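PDB 5G5S: argonaute from Methanocaldococcus jannaschii, which uses short single-stranded DNA guides to bind complementary target DNA and slice it, and may defend the cell against invading genetic elements. Local coordinates for residues 101-115 with 142-154. Sequence-based numbering, arbitrary orientation. Where two conformers were deposited one is given.
Sequences EKLVRGYLKSVHKIE and YEVKKHDGDYYLI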
ATOM      1  N   GLU A 101       2.988 -22.211  15.774  1.00 64.01           N
ATOM      2  CA  GLU A 101       2.327 -22.083  14.449  1.00 63.83           C
ATOM      3  C   GLU A 101       3.332 -22.382  13.316  1.00 67.67           C
ATOM      4  O   GLU A 101       3.039 -23.171  12.409  1.00 66.86           O
ATOM      5  CB  GLU A 101       1.792 -20.653  14.232  1.00 63.49           C
ATOM      6  CG  GLU A 101       0.578 -20.272  15.058  1.00 75.71           C
ATOM      7  CD  GLU A 101       0.303 -18.779  15.176  1.00 88.96           C
ATOM      8  OE1 GLU A 101       1.126 -17.980  14.671  1.00 67.01           O
ATOM      9  OE2 GLU A 101      -0.731 -18.408  15.784  1.00 76.38           O
ATOM     10  N   LYS A 102       4.523 -21.761  13.393  1.00 63.83           N
ATOM     11  CA  LYS A 102       5.575 -21.925  12.390  1.00 64.20           C
ATOM     12  C   LYS A 102       6.172 -23.316  12.374  1.00 68.73           C
ATOM     13  O   LYS A 102       6.535 -23.805  11.301  1.00 69.51           O
ATOM     14  CB  LYS A 102       6.660 -20.843  12.518  1.00 65.41           C
ATOM     15  CG  LYS A 102       6.293 -19.556  11.807  1.00 84.91           C
ATOM     16  CD  LYS A 102       5.986 -18.438  12.780  1.00102.22           C
ATOM     17  CE  LYS A 102       4.719 -17.696  12.419  1.00121.17           C
ATOM     18  NZ  LYS A 102       4.192 -16.903  13.564  1.00129.55           N
ATOM     19  N   LEU A 103       6.256 -23.965  13.549  1.00 65.32           N
ATOM     20  CA  LEU A 103       6.777 -25.330  13.631  1.00 66.14           C
ATOM     21  C   LEU A 103       5.792 -26.335  13.042  1.00 68.84           C
ATOM     22  O   LEU A 103       6.213 -27.239  12.334  1.00 69.86           O
ATOM     23  CB  LEU A 103       7.271 -25.702  15.042  1.00 67.17           C
ATOM     24  CG  LEU A 103       8.551 -24.960  15.522  1.00 70.02           C
ATOM     25  CD1 LEU A 103       8.832 -25.230  16.961  1.00 70.22           C
ATOM     26  CD2 LEU A 103       9.779 -25.336  14.703  1.00 73.44           C
ATOM     27  N   VAL A 104       4.480 -26.104  13.221  1.00 65.14           N
ATOM     28  CA  VAL A 104       3.415 -26.940  12.633  1.00 66.68           C
ATOM     29  C   VAL A 104       3.457 -26.783  11.100  1.00 69.76           C
ATOM     30  O   VAL A 104       3.306 -27.778  10.382  1.00 71.15           O
ATOM     31  CB  VAL A 104       2.011 -26.639  13.231  1.00 70.03           C
ATOM     32  CG1 VAL A 104       0.907 -27.403  12.503  1.00 71.46           C
ATOM     33  CG2 VAL A 104       1.972 -26.951  14.718  1.00 70.49           C
ATOM     34  N   ARG A 105       3.714 -25.539  10.611  1.00 64.59           N
ATOM     35  CA  ARG A 105       3.840 -25.224   9.184  1.00 63.85           C
ATOM     36  C   ARG A 105       5.015 -25.979   8.597  1.00 70.80           C
ATOM     37  O   ARG A 105       4.861 -26.632   7.563  1.00 72.74           O
ATOM     38  CB  ARG A 105       3.986 -23.709   8.947  1.00 62.61           C
ATOM     39  CG  ARG A 105       3.707 -23.294   7.507  1.00 68.41           C
ATOM     40  CD  ARG A 105       4.274 -21.928   7.204  1.00 70.64           C
ATOM     41  NE  ARG A 105       3.824 -21.426   5.906  1.00 78.83           N
ATOM     42  CZ  ARG A 105       4.472 -21.609   4.759  1.00 90.03           C
ATOM     43  NH1 ARG A 105       5.607 -22.298   4.729  1.00 75.14           N
ATOM     44  NH2 ARG A 105       3.987 -21.107   3.629  1.00 71.36           N
ATOM     45  N   GLY A 106       6.155 -25.925   9.287  1.00 67.57           N
ATOM     46  CA  GLY A 106       7.357 -26.642   8.880  1.00 69.46           C
ATOM     47  C   GLY A 106       7.165 -28.151   8.861  1.00 76.37           C
ATOM     48  O   GLY A 106       7.708 -28.841   7.994  1.00 78.30           O
ATOM     49  N   TYR A 107       6.376 -28.669   9.811  1.00 73.58           N
ATOM     50  CA  TYR A 107       6.067 -30.097   9.906  1.00 76.51           C
ATOM     51  C   TYR A 107       5.250 -30.523   8.685  1.00 80.41           C
ATOM     52  O   TYR A 107       5.616 -31.471   7.995  1.00 82.00           O
ATOM     53  CB  TYR A 107       5.331 -30.401  11.224  1.00 77.89           C
ATOM     54  CG  TYR A 107       5.112 -31.872  11.495  1.00 83.16           C
ATOM     55  CD1 TYR A 107       6.180 -32.712  11.798  1.00 87.06           C
ATOM     56  CD2 TYR A 107       3.829 -32.411  11.521  1.00 85.68           C
ATOM     57  CE1 TYR A 107       5.981 -34.065  12.078  1.00 91.31           C
ATOM     58  CE2 TYR A 107       3.615 -33.757  11.822  1.00 90.35           C
ATOM     59  CZ  TYR A 107       4.695 -34.583  12.091  1.00 99.57           C
ATOM     60  OH  TYR A 107       4.492 -35.912  12.393  1.00104.52           O
ATOM     61  N   LEU A 108       4.188 -29.766   8.398  1.00 76.45           N
ATOM     62  CA  LEU A 108       3.288 -29.937   7.257  1.00 77.88           C
ATOM     63  C   LEU A 108       4.053 -29.822   5.924  1.00 83.17           C
ATOM     64  O   LEU A 108       3.779 -30.583   5.000  1.00 85.44           O
ATOM     65  CB  LEU A 108       2.194 -28.852   7.340  1.00 75.39           C
ATOM     66  CG  LEU A 108       0.734 -29.274   7.535  1.00 80.91           C
ATOM     67  CD1 LEU A 108       0.596 -30.539   8.365  1.00 84.13           C
ATOM     68  CD2 LEU A 108      -0.090 -28.134   8.127  1.00 79.11           C
ATOM     69  N   LYS A 109       5.022 -28.894   5.840  1.00 78.39           N
ATOM     70  CA  LYS A 109       5.832 -28.668   4.641  1.00 79.12           C
ATOM     71  C   LYS A 109       6.900 -29.753   4.431  1.00 89.34           C
ATOM     72  O   LYS A 109       6.920 -30.394   3.376  1.00 91.57           O
ATOM     73  CB  LYS A 109       6.478 -27.260   4.662  1.00 76.55           C
ATOM     74  CG  LYS A 109       7.421 -26.994   3.494  1.00 82.23           C
ATOM     75  CD  LYS A 109       8.031 -25.608   3.546  1.00 89.45           C
ATOM     76  CE  LYS A 109       8.867 -25.307   2.323  1.00 97.72           C
ATOM     77  NZ  LYS A 109       9.360 -23.907   2.331  1.00104.83           N
ATOM     78  N   SER A 110       7.818 -29.907   5.408  1.00 87.44           N
ATOM     79  CA  SER A 110       8.948 -30.826   5.309  1.00 90.41           C
ATOM     80  C   SER A 110       8.619 -32.315   5.440  1.00 98.42           C
ATOM     81  O   SER A 110       9.066 -33.110   4.613  1.00101.02           O
ATOM     82  CB  SER A 110      10.061 -30.414   6.265  1.00 93.27           C
ATOM     83  OG  SER A 110      11.290 -31.003   5.879  1.00107.99           O
ATOM     84  N   VAL A 111       7.856 -32.689   6.471  1.00 95.42           N
ATOM     85  CA  VAL A 111       7.515 -34.085   6.742  1.00 98.82           C
ATOM     86  C   VAL A 111       6.339 -34.561   5.900  1.00105.86           C
ATOM     87  O   VAL A 111       6.432 -35.620   5.275  1.00109.70           O
ATOM     88  CB  VAL A 111       7.306 -34.337   8.261  1.00102.41           C
ATOM     89  CG1 VAL A 111       7.050 -35.813   8.569  1.00106.45           C
ATOM     90  CG2 VAL A 111       8.493 -33.835   9.058  1.00100.45           C
ATOM     91  N   HIS A 112       5.236 -33.796   5.885  1.00100.65           N
ATOM     92  CA  HIS A 112       4.014 -34.182   5.182  1.00102.31           C
ATOM     93  C   HIS A 112       3.850 -33.735   3.725  1.00105.91           C
ATOM     94  O   HIS A 112       2.886 -34.140   3.073  1.00107.53           O
ATOM     95  CB  HIS A 112       2.779 -33.919   6.052  1.00102.21           C
ATOM     96  CG  HIS A 112       2.720 -34.821   7.248  1.00108.04           C
ATOM     97  ND1 HIS A 112       1.958 -35.976   7.245  1.00113.86           N
ATOM     98  CD2 HIS A 112       3.375 -34.734   8.429  1.00108.93           C
ATOM     99  CE1 HIS A 112       2.155 -36.537   8.426  1.00114.69           C
ATOM    100  NE2 HIS A 112       2.999 -35.827   9.173  1.00112.14           N
ATOM    101  N   LYS A 113       4.818 -32.960   3.200  1.00100.59           N
ATOM    102  CA  LYS A 113       4.851 -32.465   1.816  1.00100.10           C
ATOM    103  C   LYS A 113       3.514 -31.845   1.342  1.00102.37           C
ATOM    104  O   LYS A 113       2.900 -32.318   0.383  1.00105.42           O
ATOM    105  CB  LYS A 113       5.394 -33.549   0.848  1.00106.68           C
ATOM    106  CG  LYS A 113       6.810 -34.052   1.166  1.00121.32           C
ATOM    107  CD  LYS A 113       7.907 -33.053   0.788  1.00128.99           C
ATOM    108  N   ILE A 114       3.065 -30.795   2.041  1.00 93.88           N
ATOM    109  CA  ILE A 114       1.814 -30.095   1.736  1.00 91.67           C
ATOM    110  C   ILE A 114       1.842 -29.321   0.394  1.00 95.32           C
ATOM    111  O   ILE A 114       0.831 -29.301  -0.306  1.00 96.58           O
ATOM    112  CB  ILE A 114       1.322 -29.255   2.951  1.00 91.38           C
ATOM    113  CG1 ILE A 114      -0.159 -28.828   2.801  1.00 90.36           C
ATOM    114  CG2 ILE A 114       2.271 -28.075   3.268  1.00 88.59           C
ATOM    115  CD1 ILE A 114      -0.875 -28.471   4.099  1.00 92.10           C
ATOM    116  N   GLU A 115       2.995 -28.714   0.034  1.00 89.86           N
ATOM    117  CA  GLU A 115       3.189 -27.954  -1.212  1.00 88.43           C
ATOM    118  C   GLU A 115       3.001 -28.799  -2.492  1.00 95.19           C
ATOM    119  O   GLU A 115       2.213 -28.376  -3.344  1.00 93.87           O
ATOM    120  CB  GLU A 115       4.525 -27.201  -1.223  1.00 88.22           C
ATOM    121  CG  GLU A 115       4.581 -26.094  -0.187  1.00 92.32           C
ATOM    122  CD  GLU A 115       5.800 -25.194  -0.179  1.00105.90           C
ATOM    123  OE1 GLU A 115       6.582 -25.222  -1.157  1.00106.97           O
ATOM    124  OE2 GLU A 115       5.947 -24.423   0.797  1.00 93.06           O
ATOM    125  N   TYR A 142      -0.259 -20.789   1.880  1.00 63.83           N
ATOM    126  CA  TYR A 142      -0.703 -21.327   3.152  1.00 63.73           C
ATOM    127  C   TYR A 142       0.125 -20.845   4.333  1.00 66.41           C
ATOM    128  O   TYR A 142       1.300 -20.505   4.196  1.00 64.90           O
ATOM    129  CB  TYR A 142      -0.779 -22.867   3.094  1.00 66.82           C
ATOM    130  CG  TYR A 142       0.586 -23.516   3.044  1.00 69.25           C
ATOM    131  CD1 TYR A 142       1.332 -23.530   1.867  1.00 71.13           C
ATOM    132  CD2 TYR A 142       1.151 -24.083   4.181  1.00 70.62           C
ATOM    133  CE1 TYR A 142       2.629 -24.036   1.841  1.00 71.93           C
ATOM    134  CE2 TYR A 142       2.442 -24.604   4.165  1.00 72.65           C
ATOM    135  CZ  TYR A 142       3.170 -24.596   2.986  1.00 82.19           C
ATOM    136  OH  TYR A 142       4.425 -25.147   2.961  1.00 88.05           O
ATOM    137  N   GLU A 143      -0.512 -20.849   5.501  1.00 64.07           N
ATOM    138  CA  GLU A 143       0.043 -20.471   6.793  1.00 63.10           C
ATOM    139  C   GLU A 143      -0.724 -21.231   7.857  1.00 64.89           C
ATOM    140  O   GLU A 143      -1.855 -21.653   7.610  1.00 65.06           O
ATOM    141  CB  GLU A 143      -0.218 -18.976   7.005  1.00 63.36           C
ATOM    142  CG  GLU A 143       0.885 -18.232   7.728  1.00 74.42           C
ATOM    143  CD  GLU A 143       0.641 -16.735   7.756  1.00 99.48           C
ATOM    144  OE1 GLU A 143      -0.465 -16.322   8.176  1.00 86.07           O
ATOM    145  OE2 GLU A 143       1.541 -15.977   7.327  1.00100.82           O
ATOM    146  N   VAL A 144      -0.129 -21.414   9.041  0.50 62.03           N
ATOM    147  CA  VAL A 144      -0.836 -22.040  10.157  0.50 62.67           C
ATOM    148  C   VAL A 144      -1.024 -21.060  11.309  0.50 64.98           C
ATOM    149  O   VAL A 144      -0.157 -20.224  11.559  0.50 62.77           O
ATOM    150  CB  VAL A 144      -0.542 -23.530  10.530  0.50 68.57           C
ATOM    151  CG1 VAL A 144       0.505 -24.159   9.633  0.50 68.52           C
ATOM    152  CG2 VAL A 144      -0.220 -23.738  12.007  0.50 69.09           C
ATOM    153  N   LYS A 145      -2.204 -21.101  11.932  1.00 63.47           N
ATOM    154  CA  LYS A 145      -2.579 -20.203  13.019  1.00 63.85           C
ATOM    155  C   LYS A 145      -3.108 -20.959  14.195  1.00 69.86           C
ATOM    156  O   LYS A 145      -3.908 -21.882  14.025  1.00 72.70           O
ATOM    157  CB  LYS A 145      -3.589 -19.135  12.546  1.00 66.35           C
ATOM    158  CG  LYS A 145      -2.993 -18.023  11.650  1.00 68.07           C
ATOM    159  CD  LYS A 145      -1.913 -17.136  12.315  1.00 71.56           C
ATOM    160  CE  LYS A 145      -2.383 -16.432  13.567  1.00 80.18           C
ATOM    161  NZ  LYS A 145      -1.247 -15.838  14.316  1.00 86.56           N
ATOM    162  N   LYS A 146      -2.643 -20.596  15.401  1.00 64.90           N
ATOM    163  CA  LYS A 146      -3.138 -21.199  16.619  1.00 65.85           C
ATOM    164  C   LYS A 146      -4.220 -20.276  17.148  1.00 71.28           C
ATOM    165  O   LYS A 146      -3.972 -19.090  17.360  1.00 70.13           O
ATOM    166  CB  LYS A 146      -2.040 -21.454  17.664  1.00 66.41           C
ATOM    167  CG  LYS A 146      -2.512 -22.487  18.693  1.00 66.93           C
ATOM    168  CD  LYS A 146      -1.553 -22.689  19.857  1.00 69.99           C
ATOM    169  CE  LYS A 146      -2.121 -23.715  20.801  1.00 73.47           C
ATOM    170  NZ  LYS A 146      -1.396 -23.762  22.091  1.00 80.12           N
ATOM    171  N   HIS A 147      -5.438 -20.788  17.197  1.00 69.70           N
ATOM    172  CA  HIS A 147      -6.581 -20.070  17.736  1.00 71.24           C
ATOM    173  C   HIS A 147      -7.081 -21.007  18.818  1.00 80.15           C
ATOM    174  O   HIS A 147      -7.289 -22.194  18.551  1.00 80.86           O
ATOM    175  CB  HIS A 147      -7.644 -19.824  16.675  1.00 71.06           C
ATOM    176  CG  HIS A 147      -8.737 -18.911  17.127  1.00 75.65           C
ATOM    177  ND1 HIS A 147      -8.522 -17.583  17.416  1.00 76.35           N
ATOM    178  CD2 HIS A 147     -10.053 -19.135  17.343  1.00 79.71           C
ATOM    179  CE1 HIS A 147      -9.657 -17.027  17.793  1.00 77.97           C
ATOM    180  NE2 HIS A 147     -10.602 -17.948  17.756  1.00 80.40           N
ATOM    181  N   ASP A 148      -7.267 -20.466  20.022  1.00 80.04           N
ATOM    182  CA  ASP A 148      -7.624 -21.251  21.206  1.00 83.75           C
ATOM    183  C   ASP A 148      -6.526 -22.301  21.337  1.00 88.51           C
ATOM    184  O   ASP A 148      -5.348 -21.955  21.361  1.00 85.53           O
ATOM    185  CB  ASP A 148      -9.045 -21.830  21.198  1.00 88.42           C
ATOM    186  CG  ASP A 148     -10.090 -20.781  21.466  1.00103.26           C
ATOM    187  OD1 ASP A 148      -9.841 -19.605  21.146  1.00102.16           O
ATOM    188  OD2 ASP A 148     -11.158 -21.126  22.001  1.00111.93           O
ATOM    189  N   GLY A 149      -6.894 -23.566  21.448  1.00 86.93           N
ATOM    190  CA  GLY A 149      -5.904 -24.619  21.559  1.00 86.03           C
ATOM    191  C   GLY A 149      -5.734 -25.393  20.272  1.00 87.31           C
ATOM    192  O   GLY A 149      -5.088 -26.430  20.243  1.00 88.40           O
ATOM    193  N   ASP A 150      -6.319 -24.880  19.202  1.00 80.10           N
ATOM    194  CA  ASP A 150      -6.313 -25.565  17.919  1.00 78.87           C
ATOM    195  C   ASP A 150      -5.495 -24.859  16.856  1.00 77.97           C
ATOM    196  O   ASP A 150      -5.326 -23.641  16.904  1.00 75.28           O
ATOM    197  CB  ASP A 150      -7.747 -25.814  17.424  1.00 82.47           C
ATOM    198  CG  ASP A 150      -8.585 -26.694  18.338  1.00 94.33           C
ATOM    199  OD1 ASP A 150      -8.066 -27.744  18.803  1.00 94.71           O
ATOM    200  OD2 ASP A 150      -9.772 -26.359  18.556  1.00102.95           O
ATOM    201  N   TYR A 151      -4.998 -25.642  15.886  1.00 73.92           N
ATOM    202  CA  TYR A 151      -4.220 -25.171  14.742  1.00 70.56           C
ATOM    203  C   TYR A 151      -5.066 -25.210  13.495  1.00 73.73           C
ATOM    204  O   TYR A 151      -5.724 -26.216  13.210  1.00 75.81           O
ATOM    205  CB  TYR A 151      -2.923 -25.978  14.568  1.00 71.36           C
ATOM    206  CG  TYR A 151      -2.009 -25.846  15.764  1.00 71.44           C
ATOM    207  CD1 TYR A 151      -1.094 -24.801  15.853  1.00 70.36           C
ATOM    208  CD2 TYR A 151      -2.113 -26.720  16.844  1.00 74.22           C
ATOM    209  CE1 TYR A 151      -0.275 -24.652  16.969  1.00 72.08           C
ATOM    210  CE2 TYR A 151      -1.306 -26.574  17.971  1.00 74.52           C
ATOM    211  CZ  TYR A 151      -0.390 -25.537  18.030  1.00 75.61           C
ATOM    212  OH  TYR A 151       0.398 -25.375  19.134  1.00 71.72           O
ATOM    213  N   TYR A 152      -5.071 -24.090  12.776  1.00 67.28           N
ATOM    214  CA  TYR A 152      -5.835 -23.885  11.555  1.00 66.43           C
ATOM    215  C   TYR A 152      -4.914 -23.605  10.431  1.00 68.52           C
ATOM    216  O   TYR A 152      -3.944 -22.880  10.606  1.00 66.75           O
ATOM    217  CB  TYR A 152      -6.807 -22.691  11.724  1.00 65.85           C
ATOM    218  CG  TYR A 152      -7.881 -22.948  12.761  1.00 68.63           C
ATOM    219  CD1 TYR A 152      -7.635 -22.739  14.119  1.00 69.94           C
ATOM    220  CD2 TYR A 152      -9.133 -23.435  12.392  1.00 71.85           C
ATOM    221  CE1 TYR A 152      -8.613 -22.992  15.078  1.00 71.72           C
ATOM    222  CE2 TYR A 152     -10.105 -23.730  13.346  1.00 75.48           C
ATOM    223  CZ  TYR A 152      -9.844 -23.501  14.687  1.00 83.10           C
ATOM    224  OH  TYR A 152     -10.818 -23.771  15.620  1.00 90.04           O
ATOM    225  N   LEU A 153      -5.207 -24.152   9.262  1.00 67.39           N
ATOM    226  CA  LEU A 153      -4.436 -23.817   8.077  1.00 65.43           C
ATOM    227  C   LEU A 153      -5.186 -22.707   7.361  1.00 67.44           C
ATOM    228  O   LEU A 153      -6.386 -22.840   7.113  1.00 67.70           O
ATOM    229  CB  LEU A 153      -4.185 -25.013   7.135  1.00 67.28           C
ATOM    230  CG  LEU A 153      -3.124 -24.742   6.032  1.00 70.58           C
ATOM    231  CD1 LEU A 153      -1.702 -24.988   6.539  1.00 69.67           C
ATOM    232  CD2 LEU A 153      -3.387 -25.568   4.791  1.00 74.58           C
ATOM    233  N   ILE A 154      -4.492 -21.592   7.086  1.00 62.20           N
ATOM    234  CA  ILE A 154      -5.037 -20.469   6.320  1.00 60.35           C
ATOM    235  C   ILE A 154      -4.739 -20.856   4.877  1.00 66.86           C
ATOM    236  O   ILE A 154      -3.586 -21.121   4.534  1.00 65.59           O
ATOM    237  CB  ILE A 154      -4.435 -19.084   6.729  1.00 60.55           C
ATOM    238  CG1 ILE A 154      -4.433 -18.853   8.265  1.00 60.19           C
ATOM    239  CG2 ILE A 154      -5.080 -17.920   5.970  1.00 59.01           C
ATOM    240  CD1 ILE A 154      -5.766 -19.091   9.021  1.00 61.04           C
TER
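R105, on helix 97-111 of the N-terminal domain, lies flat over the ring of Y142 and also bonds that residue's backbone. Its CB faces V144, whose methyl positions are doubtful because it has two conformers; CG, set anti to the backbone N (chi1 -163°), touches Y142 CE2. The chain stays extended to NE, which gives Y142 O a weak, bent bond. CZ stands 4.0 Å from the centroid of the Y142 ring, a cation-pi stack with planes 10° apart. NH1 ends near Y142 OH, and NH2 donates to Y142 O at 2.8 Å, tilted 26° from the carbonyl plane. Y142 is held on other sides too: I114 CG2 packs obliquely against it, and its hydroxyl donates to the anti lone pair of E115 OE2 over 2.7 Å. At the other end of the contact, E101 OE2 takes K146 N at 2.9 Å on its anti side, almost straight, and a salt bridge from K145 NZ at 3.0 Å on its syn side, both from the same face of the carboxylate. K145 NZ also hydrogen-bonds G619 O. Between these polar ends, V104 CG2 sits over one face of Y151, whose opposite face carries K146 CG, while L108 and I114 close on L153. Helix 97-111 and the start of helix 114-122 thus pack on the antiparallel hairpin 134-147/150-163, with K109, a guide-DNA contact, beside the Y142 hydroxyl. Bonded and stacked at once, the R105 guanidinium has little freedom to rotate, and the K145 ammonium and the K146 N-H should together stabilise E101 as a carboxylate.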